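Local coordinates for protein coronin (Toxoplasma gondii, PDB 4OZU) that binds actin, relocalizes to the posterior pole of invasive parasites and contributes to invasion and egress, this chain being its WD40 beta-propeller domain, at residues Leu15-Trp20 against Asp306-Ser311; Trp180-Asp185 against Phe275-Gly280; Met281-Gly286 against Ile347-Pro352; Pro372-Glu377 against Glu383-Arg388. All coordinates share one frame; numbering follows the deposited sequence.

Contact 1. Residues Leu15-Trp20 against Asp306-Ser311; sequences LYAEAW and DAYRSS
Ala17 and Tyr308 supply the apolar part of this contact: Ala17 CB lies 3.7 Å from Tyr308 CB, and the ring follows with Tyr308 CD1 4.0 Å from Ala17 CB, met obliquely. With CG of Tyr308 anti to the backbone N (chi1 162°), the ring runs on past the methyl group to Ile347, while its hydroxyl is hydrogen-bonded to Lys337. A second close approach sets Asp306 CB 3.4 Å from Leu15 O, an oxygen already hydrogen-bonded to Tyr294 OH.

The two segments run in the same direction, as the pairing of Leu15 with Asp306 and Ala17 with Tyr308 shows, but they belong to neighbouring blades of the WD40 propeller. Strand 16-25, from the start of the chain, pairs antiparallel with 343-350 in the last blade, the Velcro-like closure of such rings; strand 301-309 is an edge strand of the blade before it.

Polar links are made through water. One molecule accepts from Leu15 N at 3.0 Å and donates to Asp306 OD2 at 2.8 Å. Another accepts from Ala17 N at 2.9 Å and donates to Ala307 O. Asp306 OD1 uses its anti lone pair for Ala307 N, 2.8 Å away (148° at the hydrogen), which restrains the carboxylate while OD2 holds its water.

Contact 2. Residues Trp180-Asp185 against Phe275-Gly280; sequences WSWKGD and FDETTG
Trp182 and Glu277 meet between two tight turns of the propeller: a type I turn over Ser181-Gly184, with Ser181 OG forming an ST turn to Lys183 N, and an Asx turn in which Asp276 OD1 accepts from Thr278 N at 2.9 Å. The contact is a CH-pi interaction. Glu277 CG stands 3.7 Å from the centroid of the six-membered ring of Trp182 and 8° off its normal, so the methylene sits almost squarely over the face; Glu277 CB is 3.6 Å from Trp182 CE2 over the same indole.

Each turn joins the first two strands of its own four-stranded blade, and one blade, with strands from 220-223 to 260-265, stands between them. From that blade Leu227 N bonds to Glu277 OE1, which also forms a salt bridge with Arg389, and Ala228 pairs with Glu277 through the backbone. Pro368 touches both Glu277 and Trp182.

In Glu277, chi1 (73°) sets CG over the indole, and the bend at chi2 swings the carboxylate, tilted 50° from the ring plane, away toward its polar partners. OE2 accepts from Thr278 OG1 at 2.8 Å on its anti side. Phe275 adds a looser approach, Trp182 NE1 lying at the edge of its ring, 4.4 Å from Phe275 CD2.

Contact 3. Residues Met281-Gly286 against Ile347-Pro352; sequences MLYVCG and ISFIVP
Tyr283 and Phe349 join two extended segments whose backbones stay well apart: the CA atoms of Tyr283 and Phe349 are 10.5 Å from each other, and no hydrogen bond links the segments. The chains run in broadly opposite directions and lie in different sheets, 281-286 being the second strand of one WD40 blade and 343-350 a strand of the last blade, next to the N-terminal strand 16-25. The contact is therefore an interface between neighbouring propeller blades, bridged entirely by side chains.

It consists of one buried aromatic pair. In both residues CG is anti to the carbonyl carbon (chi1 -52° in Tyr283, -57° in Phe349), which sends the two rings into the gap from either strand, where they slide past each other in opposite directions. The edge of Tyr283 is directed at the face of Phe349; the planes are inclined at 52°, so this edge-to-face pair is tilted well short of perpendicular. The ring centroids are 4.8 Å apart.

Tyr294 meets both rings, while Phe319 packs on Tyr283, and Met335 and Ala17 on Phe349, forming a largely aromatic cluster between the blades. The phenol end reaches back to the root of its partner, with Tyr283 OH 3.8 Å from Phe349 CB. Tyr283 CE2 is centred over the ring, 3.7 Å from Phe349 CG and 4.1 Å from Phe349 CZ.

Contact 4. Residues Pro372-Glu377 against Glu383-Arg388; sequences PSMTAE and ENKAIR
One face of the Arg388 guanidinium is met by Pro372 O, which lies 3.5 Å above the plane of the group and toward its rim; Pro372 O to Arg388 NE is 3.6 Å. The oxygen thus sits over the flat group, and the stronger polar partner of Arg388 is Glu371, which forms a salt bridge with NH1. A second flat group, the Glu383 carboxylate, receives Lys385 NZ at OE1 from above its plane (2.7 Å) in a salt bridge.

The contact belongs to the tail that follows the last strand of the WD40 propeller's closing blade. There the chain doubles back around the short helix 376-380, with Thr375 as its N-cap, along loops of other blades: Met374 bonds to Ala141, and Asn384 to Arg202.

Across the loop, Ser373 OG donates to Lys385 O at 2.8 Å, approaching 51° out of the carbonyl plane. Its position between the backbone N and the carbonyl carbon (chi1 71°) directs the hydroxyl to the returning chain. The Met374 side chain crosses that of Lys385, bringing Met374 CG to 3.7 Å from Lys385 CB. A bend at chi3 turns the methyl toward the backbone of the same residue, Met374 CE being 3.6 Å from Lys385 O. The sulfur accepts a weak hydrogen bond, Lys385 N to Met374 SD, 3.4 Å long and nearly straight at 160°.

Overall arrangement
Contact 3 is fully buried and carried by one aromatic pair; contact 1, centred about 8 Å away, lies at the partly exposed outer margin of the same pair of blades and combines one small apolar contact with bridging waters. The two share the last blade, where Glu18 N bonds to Ser348 O. Contact 2 spans turns of two blades that are not adjacent, and its Asp276 N probably hydrogen-bonds to Met281 O of contact 3. At the surface, contact 4 is local in sequence and the only one of the four with direct hydrogen bonds between its segments; its Ile387 and Asn384 pack against the 180-185 turn of contact 2. Contacts 1 and 4 lie on opposite sides of the chain's centre.

Contact 1. Residues Leu15-Trp20 against Asp306-Ser311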
loop_
_atom_site.group_PDB
_atom_site.type_symbol
_atom_site.label_atom_id
_atom_site.label_comp_id
_atom_site.label_asym_id
_atom_site.label_seq_id
_atom_site.Cartn_x
_atom_site.Cartn_y
_atom_site.Cartn_z
ATOM N N LEU A 15 -9.389 -14.875 -12.621
ATOM C CA LEU A 15 -8.173 -14.083 -12.594
ATOM C C LEU A 15 -7.044 -15.007 -12.207
ATOM O O LEU A 15 -7.069 -15.584 -11.125
ATOM C CB LEU A 15 -8.293 -12.929 -11.603
ATOM C CG LEU A 15 -7.195 -11.875 -11.649
ATOM C CD1 LEU A 15 -7.358 -10.996 -12.870
ATOM C CD2 LEU A 15 -7.207 -11.034 -10.376
ATOM N N TYR A 16 -6.066 -15.178 -13.091
ATOM C CA TYR A 16 -4.983 -16.103 -12.802
ATOM C C TYR A 16 -3.666 -15.372 -12.606
ATOM O O TYR A 16 -3.408 -14.327 -13.207
ATOM C CB TYR A 16 -4.864 -17.166 -13.907
ATOM C CG TYR A 16 -4.376 -16.692 -15.253
ATOM C CD1 TYR A 16 -5.272 -16.298 -16.240
ATOM C CD2 TYR A 16 -3.022 -16.691 -15.561
ATOM C CE1 TYR A 16 -4.829 -15.893 -17.490
ATOM C CE2 TYR A 16 -2.570 -16.284 -16.806
ATOM C CZ TYR A 16 -3.479 -15.889 -17.766
ATOM O OH TYR A 16 -3.042 -15.484 -19.009
ATOM N N ALA A 17 -2.858 -15.924 -11.714
ATOM C CA ALA A 17 -1.550 -15.377 -11.410
ATOM C C ALA A 17 -0.509 -16.008 -12.326
ATOM O O ALA A 17 -0.456 -17.229 -12.452
ATOM C CB ALA A 17 -1.200 -15.625 -9.953
ATOM N N GLU A 18 0.303 -15.175 -12.968
ATOM C CA GLU A 18 1.387 -15.668 -13.822
ATOM C C GLU A 18 2.710 -15.027 -13.411
ATOM O O GLU A 18 2.902 -13.819 -13.558
ATOM C CB GLU A 18 1.090 -15.383 -15.292
ATOM C CG GLU A 18 2.176 -15.881 -16.231
ATOM C CD GLU A 18 1.759 -15.840 -17.688
ATOM O OE1 GLU A 18 1.358 -14.760 -18.166
ATOM O OE2 GLU A 18 1.832 -16.894 -18.352
ATOM N N ALA A 19 3.603 -15.835 -12.854
ATOM C CA ALA A 19 4.944 -15.374 -12.532
ATOM C C ALA A 19 5.721 -15.158 -13.827
ATOM O O ALA A 19 5.738 -16.028 -14.688
ATOM C CB ALA A 19 5.656 -16.380 -11.639
ATOM N N TRP A 20 6.351 -13.998 -13.964
ATOM C CA TRP A 20 7.175 -13.714 -15.133
ATOM C C TRP A 20 8.364 -14.663 -15.221
ATOM O O TRP A 20 8.906 -15.088 -14.206
ATOM C CB TRP A 20 7.702 -12.284 -15.096
ATOM C CG TRP A 20 6.673 -11.222 -15.280
ATOM C CD1 TRP A 20 5.340 -11.302 -15.000
ATOM C CD2 TRP A 20 6.901 -9.902 -15.787
ATOM N NE1 TRP A 20 4.723 -10.105 -15.297
ATOM C CE2 TRP A 20 5.660 -9.233 -15.784
ATOM C CE3 TRP A 20 8.035 -9.221 -16.240
ATOM C CZ2 TRP A 20 5.523 -7.918 -16.220
ATOM C CZ3 TRP A 20 7.896 -7.917 -16.670
ATOM C CH2 TRP A 20 6.651 -7.278 -16.655
ATOM N N ASP A 306 -9.334 -16.549 -6.764
ATOM C CA ASP A 306 -8.265 -17.522 -6.955
ATOM C C ASP A 306 -7.081 -17.201 -6.055
ATOM O O ASP A 306 -7.196 -16.407 -5.119
ATOM C CB ASP A 306 -7.830 -17.550 -8.425
ATOM C CG ASP A 306 -7.492 -18.950 -8.916
ATOM O OD1 ASP A 306 -6.811 -19.697 -8.185
ATOM O OD2 ASP A 306 -7.911 -19.304 -10.036
ATOM N N ALA A 307 -5.945 -17.826 -6.336
ATOM C CA ALA A 307 -4.746 -17.597 -5.545
ATOM C C ALA A 307 -3.466 -17.773 -6.353
ATOM O O ALA A 307 -3.421 -18.543 -7.312
ATOM C CB ALA A 307 -4.735 -18.529 -4.351
ATOM N N TYR A 308 -2.439 -17.030 -5.955
ATOM C CA TYR A 308 -1.079 -17.264 -6.417
ATOM C C TYR A 308 -0.441 -18.313 -5.520
ATOM O O TYR A 308 -0.526 -18.218 -4.296
ATOM C CB TYR A 308 -0.264 -15.969 -6.395
ATOM C CG TYR A 308 1.235 -16.179 -6.432
ATOM C CD1 TYR A 308 1.851 -16.712 -7.551
ATOM C CD2 TYR A 308 2.035 -15.836 -5.346
ATOM C CE1 TYR A 308 3.221 -16.905 -7.592
ATOM C CE2 TYR A 308 3.406 -16.024 -5.378
ATOM C CZ TYR A 308 3.995 -16.561 -6.506
ATOM O OH TYR A 308 5.358 -16.753 -6.553
ATOM N N ARG A 309 0.196 -19.313 -6.124
ATOM C CA ARG A 309 0.836 -20.380 -5.357
ATOM C C ARG A 309 2.253 -20.647 -5.842
ATOM O O ARG A 309 2.506 -20.713 -7.041
ATOM C CB ARG A 309 0.007 -21.663 -5.437
ATOM C CG ARG A 309 -1.362 -21.546 -4.796
ATOM C CD ARG A 309 -2.022 -22.904 -4.635
ATOM N NE ARG A 309 -3.249 -22.817 -3.846
ATOM C CZ ARG A 309 -4.447 -22.515 -4.340
ATOM N NH1 ARG A 309 -4.603 -22.265 -5.635
ATOM N NH2 ARG A 309 -5.497 -22.461 -3.533
ATOM N N SER A 310 3.176 -20.795 -4.898
ATOM C CA SER A 310 4.554 -21.136 -5.221
ATOM C C SER A 310 5.169 -21.969 -4.104
ATOM O O SER A 310 4.490 -22.324 -3.140
ATOM C CB SER A 310 5.380 -19.871 -5.456
ATOM O OG SER A 310 5.652 -19.205 -4.239
ATOM N N SER A 311 6.453 -22.288 -4.249
ATOM C CA SER A 311 7.192 -23.002 -3.215
ATOM C C SER A 311 8.303 -22.128 -2.634
ATOM O O SER A 311 9.250 -22.636 -2.033
ATOM C CB SER A 311 7.779 -24.298 -3.776
ATOM O OG SER A 311 8.833 -24.027 -4.681
HETATM O O HOH W 1 -9.373 -17.754 -11.790
HETATM O O HOH W 2 -3.993 -18.247 -10.427
#

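Contact 2. Residues Trp180-Asp185 against Phe275-Gly280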
loop_
_atom_site.group_PDB
_atom_site.type_symbol
_atom_site.label_atom_id
_atom_site.label_comp_id
_atom_site.label_asym_id
_atom_site.label_seq_id
_atom_site.Cartn_x
_atom_site.Cartn_y
_atom_site.Cartn_z
ATOM N N TRP A 180 -5.304 5.467 4.295
ATOM C CA TRP A 180 -6.255 6.520 3.944
ATOM C C TRP A 180 -7.472 6.011 3.163
ATOM O O TRP A 180 -7.349 5.169 2.267
ATOM C CB TRP A 180 -5.594 7.574 3.064
ATOM C CG TRP A 180 -4.604 8.466 3.688
ATOM C CD1 TRP A 180 -3.242 8.354 3.642
ATOM C CD2 TRP A 180 -4.886 9.664 4.403
ATOM N NE1 TRP A 180 -2.662 9.407 4.308
ATOM C CE2 TRP A 180 -3.654 10.228 4.783
ATOM C CE3 TRP A 180 -6.067 10.314 4.769
ATOM C CZ2 TRP A 180 -3.574 11.411 5.508
ATOM C CZ3 TRP A 180 -5.985 11.480 5.487
ATOM C CH2 TRP A 180 -4.747 12.022 5.849
ATOM N N SER A 181 -8.633 6.575 3.473
ATOM C CA SER A 181 -9.809 6.443 2.617
ATOM C C SER A 181 -9.531 6.998 1.226
ATOM O O SER A 181 -8.807 7.973 1.080
ATOM C CB SER A 181 -10.992 7.188 3.238
ATOM O OG SER A 181 -12.067 7.293 2.319
ATOM N N TRP A 182 -10.132 6.398 0.200
ATOM C CA TRP A 182 -10.011 6.938 -1.147
ATOM C C TRP A 182 -10.714 8.284 -1.302
ATOM O O TRP A 182 -10.493 9.001 -2.277
ATOM C CB TRP A 182 -10.545 5.931 -2.159
ATOM C CG TRP A 182 -9.570 4.835 -2.349
ATOM C CD1 TRP A 182 -9.564 3.624 -1.723
ATOM C CD2 TRP A 182 -8.411 4.860 -3.191
ATOM N NE1 TRP A 182 -8.478 2.887 -2.133
ATOM C CE2 TRP A 182 -7.753 3.626 -3.032
ATOM C CE3 TRP A 182 -7.863 5.809 -4.062
ATOM C CZ2 TRP A 182 -6.587 3.308 -3.722
ATOM C CZ3 TRP A 182 -6.699 5.490 -4.745
ATOM C CH2 TRP A 182 -6.075 4.254 -4.567
ATOM N N LYS A 183 -11.549 8.630 -0.330
ATOM C CA LYS A 183 -12.165 9.949 -0.270
ATOM C C LYS A 183 -11.162 10.992 0.224
ATOM O O LYS A 183 -11.340 12.186 0.009
ATOM C CB LYS A 183 -13.380 9.901 0.655
ATOM C CG LYS A 183 -14.173 11.186 0.745
ATOM C CD LYS A 183 -15.503 10.942 1.447
ATOM C CE LYS A 183 -16.265 12.239 1.693
ATOM N NZ LYS A 183 -17.575 11.989 2.355
ATOM N N GLY A 184 -10.122 10.524 0.907
ATOM C CA GLY A 184 -9.064 11.389 1.393
ATOM C C GLY A 184 -9.368 12.111 2.696
ATOM O O GLY A 184 -8.591 12.965 3.128
ATOM N N ASP A 185 -10.485 11.776 3.341
ATOM C CA ASP A 185 -10.907 12.535 4.518
ATOM C C ASP A 185 -10.580 11.821 5.827
ATOM O O ASP A 185 -10.305 12.471 6.835
ATOM C CB ASP A 185 -12.406 12.847 4.448
ATOM C CG ASP A 185 -13.277 11.611 4.371
ATOM O OD1 ASP A 185 -12.784 10.528 3.984
ATOM O OD2 ASP A 185 -14.484 11.750 4.683
ATOM N N PHE A 275 -6.046 -3.409 -1.820
ATOM C CA PHE A 275 -7.277 -3.172 -2.567
ATOM C C PHE A 275 -7.027 -2.434 -3.875
ATOM O O PHE A 275 -6.405 -1.373 -3.898
ATOM C CB PHE A 275 -8.270 -2.379 -1.715
ATOM C CG PHE A 275 -9.661 -2.296 -2.301
ATOM C CD1 PHE A 275 -10.336 -3.439 -2.700
ATOM C CD2 PHE A 275 -10.305 -1.074 -2.413
ATOM C CE1 PHE A 275 -11.619 -3.360 -3.209
ATOM C CE2 PHE A 275 -11.589 -0.989 -2.924
ATOM C CZ PHE A 275 -12.246 -2.128 -3.319
ATOM N N ASP A 276 -7.514 -3.030 -4.957
ATOM C CA ASP A 276 -7.598 -2.385 -6.261
ATOM C C ASP A 276 -8.950 -1.684 -6.300
ATOM O O ASP A 276 -9.976 -2.308 -6.545
ATOM C CB ASP A 276 -7.450 -3.424 -7.383
ATOM C CG ASP A 276 -7.700 -2.855 -8.785
ATOM O OD1 ASP A 276 -8.093 -1.674 -8.914
ATOM O OD2 ASP A 276 -7.527 -3.625 -9.774
ATOM N N GLU A 277 -8.942 -0.381 -6.038
ATOM C CA GLU A 277 -10.175 0.379 -5.882
ATOM C C GLU A 277 -10.952 0.470 -7.192
ATOM O O GLU A 277 -12.134 0.808 -7.196
ATOM C CB GLU A 277 -9.868 1.788 -5.369
ATOM C CG GLU A 277 -9.243 2.715 -6.416
ATOM C CD GLU A 277 -10.285 3.448 -7.249
ATOM O OE1 GLU A 277 -11.217 4.038 -6.658
ATOM O OE2 GLU A 277 -10.171 3.434 -8.495
ATOM N N THR A 278 -10.273 0.181 -8.295
ATOM C CA THR A 278 -10.844 0.372 -9.623
ATOM C C THR A 278 -11.643 -0.845 -10.098
ATOM O O THR A 278 -12.660 -0.686 -10.775
ATOM C CB THR A 278 -9.738 0.693 -10.653
ATOM O OG1 THR A 278 -8.810 1.633 -10.084
ATOM C CG2 THR A 278 -10.341 1.279 -11.924
ATOM N N THR A 279 -11.193 -2.047 -9.737
ATOM C CA THR A 279 -11.891 -3.281 -10.108
ATOM C C THR A 279 -12.542 -3.987 -8.924
ATOM O O THR A 279 -13.429 -4.823 -9.110
ATOM C CB THR A 279 -10.949 -4.303 -10.779
ATOM O OG1 THR A 279 -9.974 -4.748 -9.830
ATOM C CG2 THR A 279 -10.256 -3.705 -12.001
ATOM N N GLY A 280 -12.096 -3.666 -7.715
ATOM C CA GLY A 280 -12.577 -4.347 -6.528
ATOM C C GLY A 280 -11.775 -5.578 -6.133
ATOM O O GLY A 280 -12.127 -6.265 -5.175
#

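Contact 3. Residues Met281-Gly286 against Ile347-Pro352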
loop_
_atom_site.group_PDB
_atom_site.type_symbol
_atom_site.label_atom_id
_atom_site.label_comp_id
_atom_site.label_asym_id
_atom_site.label_seq_id
_atom_site.Cartn_x
_atom_site.Cartn_y
_atom_site.Cartn_z
ATOM N N MET A 281 -10.693 -5.866 -6.847
ATOM C CA MET A 281 -9.830 -6.977 -6.461
ATOM C C MET A 281 -9.182 -6.670 -5.122
ATOM O O MET A 281 -8.717 -5.548 -4.869
ATOM C CB MET A 281 -8.745 -7.256 -7.503
ATOM C CG MET A 281 -9.231 -7.819 -8.827
ATOM S SD MET A 281 -10.376 -9.209 -8.716
ATOM C CE MET A 281 -9.456 -10.372 -7.713
ATOM N N LEU A 282 -9.161 -7.683 -4.264
ATOM C CA LEU A 282 -8.633 -7.545 -2.913
ATOM C C LEU A 282 -7.669 -8.687 -2.649
ATOM O O LEU A 282 -8.079 -9.847 -2.571
ATOM C CB LEU A 282 -9.780 -7.538 -1.897
ATOM C CG LEU A 282 -9.477 -7.238 -0.429
ATOM C CD1 LEU A 282 -8.742 -5.916 -0.254
ATOM C CD2 LEU A 282 -10.760 -7.228 0.371
ATOM N N TYR A 283 -6.385 -8.357 -2.544
ATOM C CA TYR A 283 -5.347 -9.363 -2.337
ATOM C C TYR A 283 -4.961 -9.400 -0.859
ATOM O O TYR A 283 -4.874 -8.354 -0.224
ATOM C CB TYR A 283 -4.117 -9.058 -3.197
ATOM C CG TYR A 283 -4.410 -8.841 -4.669
ATOM C CD1 TYR A 283 -4.818 -7.602 -5.129
ATOM C CD2 TYR A 283 -4.272 -9.867 -5.591
ATOM C CE1 TYR A 283 -5.086 -7.384 -6.461
ATOM C CE2 TYR A 283 -4.540 -9.662 -6.939
ATOM C CZ TYR A 283 -4.947 -8.418 -7.364
ATOM O OH TYR A 283 -5.221 -8.193 -8.692
ATOM N N VAL A 284 -4.756 -10.597 -0.311
ATOM C CA VAL A 284 -4.266 -10.732 1.060
ATOM C C VAL A 284 -2.971 -11.521 1.025
ATOM O O VAL A 284 -2.942 -12.678 0.607
ATOM C CB VAL A 284 -5.312 -11.395 1.996
ATOM C CG1 VAL A 284 -6.505 -10.464 2.172
ATOM C CG2 VAL A 284 -5.775 -12.744 1.465
ATOM N N CYS A 285 -1.906 -10.870 1.482
ATOM C CA CYS A 285 -0.550 -11.379 1.357
ATOM C C CYS A 285 0.141 -11.429 2.711
ATOM O O CYS A 285 0.179 -10.430 3.429
ATOM C CB CYS A 285 0.249 -10.492 0.402
ATOM S SG CYS A 285 -0.639 -10.079 -1.120
ATOM N N GLY A 286 0.682 -12.592 3.056
ATOM C CA GLY A 286 1.454 -12.741 4.275
ATOM C C GLY A 286 2.935 -12.895 3.998
ATOM O O GLY A 286 3.341 -13.762 3.226
ATOM N N ILE A 347 4.666 -10.902 -10.553
ATOM C CA ILE A 347 3.519 -11.779 -10.734
ATOM C C ILE A 347 2.381 -10.968 -11.325
ATOM O O ILE A 347 1.891 -10.037 -10.690
ATOM C CB ILE A 347 3.031 -12.405 -9.405
ATOM C CG1 ILE A 347 4.191 -12.967 -8.573
ATOM C CG2 ILE A 347 1.989 -13.477 -9.686
ATOM C CD1 ILE A 347 4.886 -14.143 -9.181
ATOM N N SER A 348 1.961 -11.316 -12.535
ATOM C CA SER A 348 0.826 -10.654 -13.168
ATOM C C SER A 348 -0.475 -11.322 -12.739
ATOM O O SER A 348 -0.527 -12.538 -12.563
ATOM C CB SER A 348 0.948 -10.697 -14.700
ATOM O OG SER A 348 1.962 -9.825 -15.171
ATOM N N PHE A 349 -1.519 -10.519 -12.575
ATOM C CA PHE A 349 -2.865 -11.035 -12.372
ATOM C C PHE A 349 -3.693 -10.649 -13.588
ATOM O O PHE A 349 -3.931 -9.465 -13.855
ATOM C CB PHE A 349 -3.449 -10.507 -11.066
ATOM C CG PHE A 349 -2.598 -10.847 -9.880
ATOM C CD1 PHE A 349 -2.730 -12.072 -9.248
ATOM C CD2 PHE A 349 -1.622 -9.973 -9.440
ATOM C CE1 PHE A 349 -1.925 -12.403 -8.172
ATOM C CE2 PHE A 349 -0.815 -10.297 -8.363
ATOM C CZ PHE A 349 -0.966 -11.515 -7.733
ATOM N N ILE A 350 -4.094 -11.679 -14.320
ATOM C CA ILE A 350 -4.621 -11.552 -15.672
ATOM C C ILE A 350 -6.006 -12.157 -15.777
ATOM O O ILE A 350 -6.249 -13.259 -15.291
ATOM C CB ILE A 350 -3.677 -12.243 -16.683
ATOM C CG1 ILE A 350 -2.344 -11.500 -16.735
ATOM C CG2 ILE A 350 -4.284 -12.275 -18.071
ATOM C CD1 ILE A 350 -1.215 -12.312 -17.281
ATOM N N VAL A 351 -6.922 -11.431 -16.402
ATOM C CA VAL A 351 -8.228 -11.987 -16.733
ATOM C C VAL A 351 -8.109 -12.810 -18.007
ATOM O O VAL A 351 -7.708 -12.278 -19.039
ATOM C CB VAL A 351 -9.281 -10.889 -16.935
ATOM C CG1 VAL A 351 -10.634 -11.501 -17.292
ATOM C CG2 VAL A 351 -9.389 -10.023 -15.690
ATOM N N PRO A 352 -8.457 -14.110 -17.950
ATOM C CA PRO A 352 -8.355 -14.916 -19.168
ATOM C C PRO A 352 -9.417 -14.525 -20.180
ATOM O O PRO A 352 -10.599 -14.471 -19.847
ATOM C CB PRO A 352 -8.567 -16.349 -18.668
ATOM C CG PRO A 352 -9.378 -16.198 -17.434
ATOM C CD PRO A 352 -8.951 -14.900 -16.808
#

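Contact 4. Residues Pro372-Glu377 against Glu383-Arg388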
loop_
_atom_site.group_PDB
_atom_site.type_symbol
_atom_site.label_atom_id
_atom_site.label_comp_id
_atom_site.label_asym_id
_atom_site.label_seq_id
_atom_site.Cartn_x
_atom_site.Cartn_y
_atom_site.Cartn_z
ATOM N N PRO A 372 -3.618 15.568 -8.142
ATOM C CA PRO A 372 -4.452 15.706 -6.942
ATOM C C PRO A 372 -5.798 16.370 -7.226
ATOM O O PRO A 372 -5.841 17.312 -8.009
ATOM C CB PRO A 372 -3.615 16.603 -6.018
ATOM C CG PRO A 372 -2.277 16.747 -6.666
ATOM C CD PRO A 372 -2.424 16.429 -8.103
ATOM N N SER A 373 -6.873 15.916 -6.583
ATOM C CA SER A 373 -8.174 16.546 -6.799
ATOM C C SER A 373 -8.293 17.835 -5.994
ATOM O O SER A 373 -9.071 18.724 -6.345
ATOM C CB SER A 373 -9.323 15.601 -6.432
ATOM O OG SER A 373 -9.416 15.417 -5.033
ATOM N N MET A 374 -7.498 17.934 -4.930
ATOM C CA MET A 374 -7.520 19.089 -4.038
ATOM C C MET A 374 -6.111 19.544 -3.672
ATOM O O MET A 374 -5.212 18.722 -3.497
ATOM C CB MET A 374 -8.276 18.761 -2.751
ATOM C CG MET A 374 -9.736 18.469 -2.942
ATOM S SD MET A 374 -10.498 17.960 -1.391
ATOM C CE MET A 374 -9.992 16.250 -1.316
ATOM N N THR A 375 -5.926 20.854 -3.576
ATOM C CA THR A 375 -4.759 21.408 -2.903
ATOM C C THR A 375 -4.944 21.252 -1.396
ATOM O O THR A 375 -6.067 21.065 -0.922
ATOM C CB THR A 375 -4.561 22.888 -3.231
ATOM O OG1 THR A 375 -5.650 23.642 -2.682
ATOM C CG2 THR A 375 -4.490 23.103 -4.742
ATOM N N ALA A 376 -3.853 21.333 -0.642
ATOM C CA ALA A 376 -3.949 21.244 0.811
ATOM C C ALA A 376 -4.880 22.332 1.338
ATOM O O ALA A 376 -5.689 22.097 2.234
ATOM C CB ALA A 376 -2.578 21.362 1.446
ATOM N N GLU A 377 -4.762 23.525 0.766
ATOM C CA GLU A 377 -5.545 24.666 1.219
ATOM C C GLU A 377 -7.036 24.411 1.004
ATOM O O GLU A 377 -7.850 24.730 1.868
ATOM C CB GLU A 377 -5.101 25.942 0.493
ATOM C CG GLU A 377 -3.704 26.441 0.878
ATOM C CD GLU A 377 -2.593 25.443 0.565
ATOM O OE1 GLU A 377 -2.622 24.827 -0.528
ATOM O OE2 GLU A 377 -1.695 25.268 1.420
ATOM N N GLU A 383 -13.206 20.826 1.860
ATOM C CA GLU A 383 -13.619 20.245 0.591
ATOM C C GLU A 383 -13.367 18.751 0.575
ATOM O O GLU A 383 -12.425 18.258 1.208
ATOM C CB GLU A 383 -12.881 20.903 -0.576
ATOM C CG GLU A 383 -13.246 22.367 -0.787
ATOM C CD GLU A 383 -12.474 23.000 -1.930
ATOM O OE1 GLU A 383 -12.335 22.349 -2.990
ATOM O OE2 GLU A 383 -12.002 24.144 -1.767
ATOM N N ASN A 384 -14.224 18.038 -0.152
ATOM C CA ASN A 384 -14.033 16.618 -0.418
ATOM C C ASN A 384 -14.306 16.315 -1.883
ATOM O O ASN A 384 -15.306 15.684 -2.221
ATOM C CB ASN A 384 -14.935 15.757 0.463
ATOM C CG ASN A 384 -14.616 15.899 1.934
ATOM O OD1 ASN A 384 -13.559 15.470 2.398
ATOM N ND2 ASN A 384 -15.528 16.505 2.677
ATOM N N LYS A 385 -13.415 16.781 -2.749
ATOM C CA LYS A 385 -13.510 16.487 -4.172
ATOM C C LYS A 385 -12.997 15.076 -4.437
ATOM O O LYS A 385 -11.895 14.720 -4.011
ATOM C CB LYS A 385 -12.713 17.507 -4.991
ATOM C CG LYS A 385 -13.051 18.968 -4.703
ATOM C CD LYS A 385 -14.415 19.359 -5.250
ATOM C CE LYS A 385 -14.662 20.857 -5.107
ATOM N NZ LYS A 385 -14.689 21.304 -3.685
ATOM N N ALA A 386 -13.790 14.280 -5.149
ATOM C CA ALA A 386 -13.415 12.904 -5.470
ATOM C C ALA A 386 -12.109 12.875 -6.256
ATOM O O ALA A 386 -11.808 13.823 -6.986
ATOM C CB ALA A 386 -14.525 12.224 -6.259
ATOM N N ILE A 387 -11.331 11.804 -6.101
ATOM C CA ILE A 387 -10.044 11.720 -6.781
ATOM C C ILE A 387 -10.221 11.860 -8.287
ATOM O O ILE A 387 -11.263 11.504 -8.859
ATOM C CB ILE A 387 -9.290 10.401 -6.487
ATOM C CG1 ILE A 387 -10.130 9.173 -6.861
ATOM C CG2 ILE A 387 -8.869 10.342 -5.028
ATOM C CD1 ILE A 387 -9.277 7.941 -7.133
ATOM N N ARG A 388 -9.205 12.418 -8.924
ATOM C CA ARG A 388 -9.227 12.563 -10.356
ATOM C C ARG A 388 -8.873 11.235 -11.002
ATOM O O ARG A 388 -8.057 10.471 -10.476
ATOM C CB ARG A 388 -8.275 13.673 -10.789
ATOM C CG ARG A 388 -8.800 15.055 -10.431
ATOM C CD ARG A 388 -7.904 16.150 -10.938
ATOM N NE ARG A 388 -8.385 17.473 -10.544
ATOM C CZ ARG A 388 -7.731 18.603 -10.790
ATOM N NH1 ARG A 388 -6.572 18.576 -11.436
ATOM N NH2 ARG A 388 -8.233 19.763 -10.393
#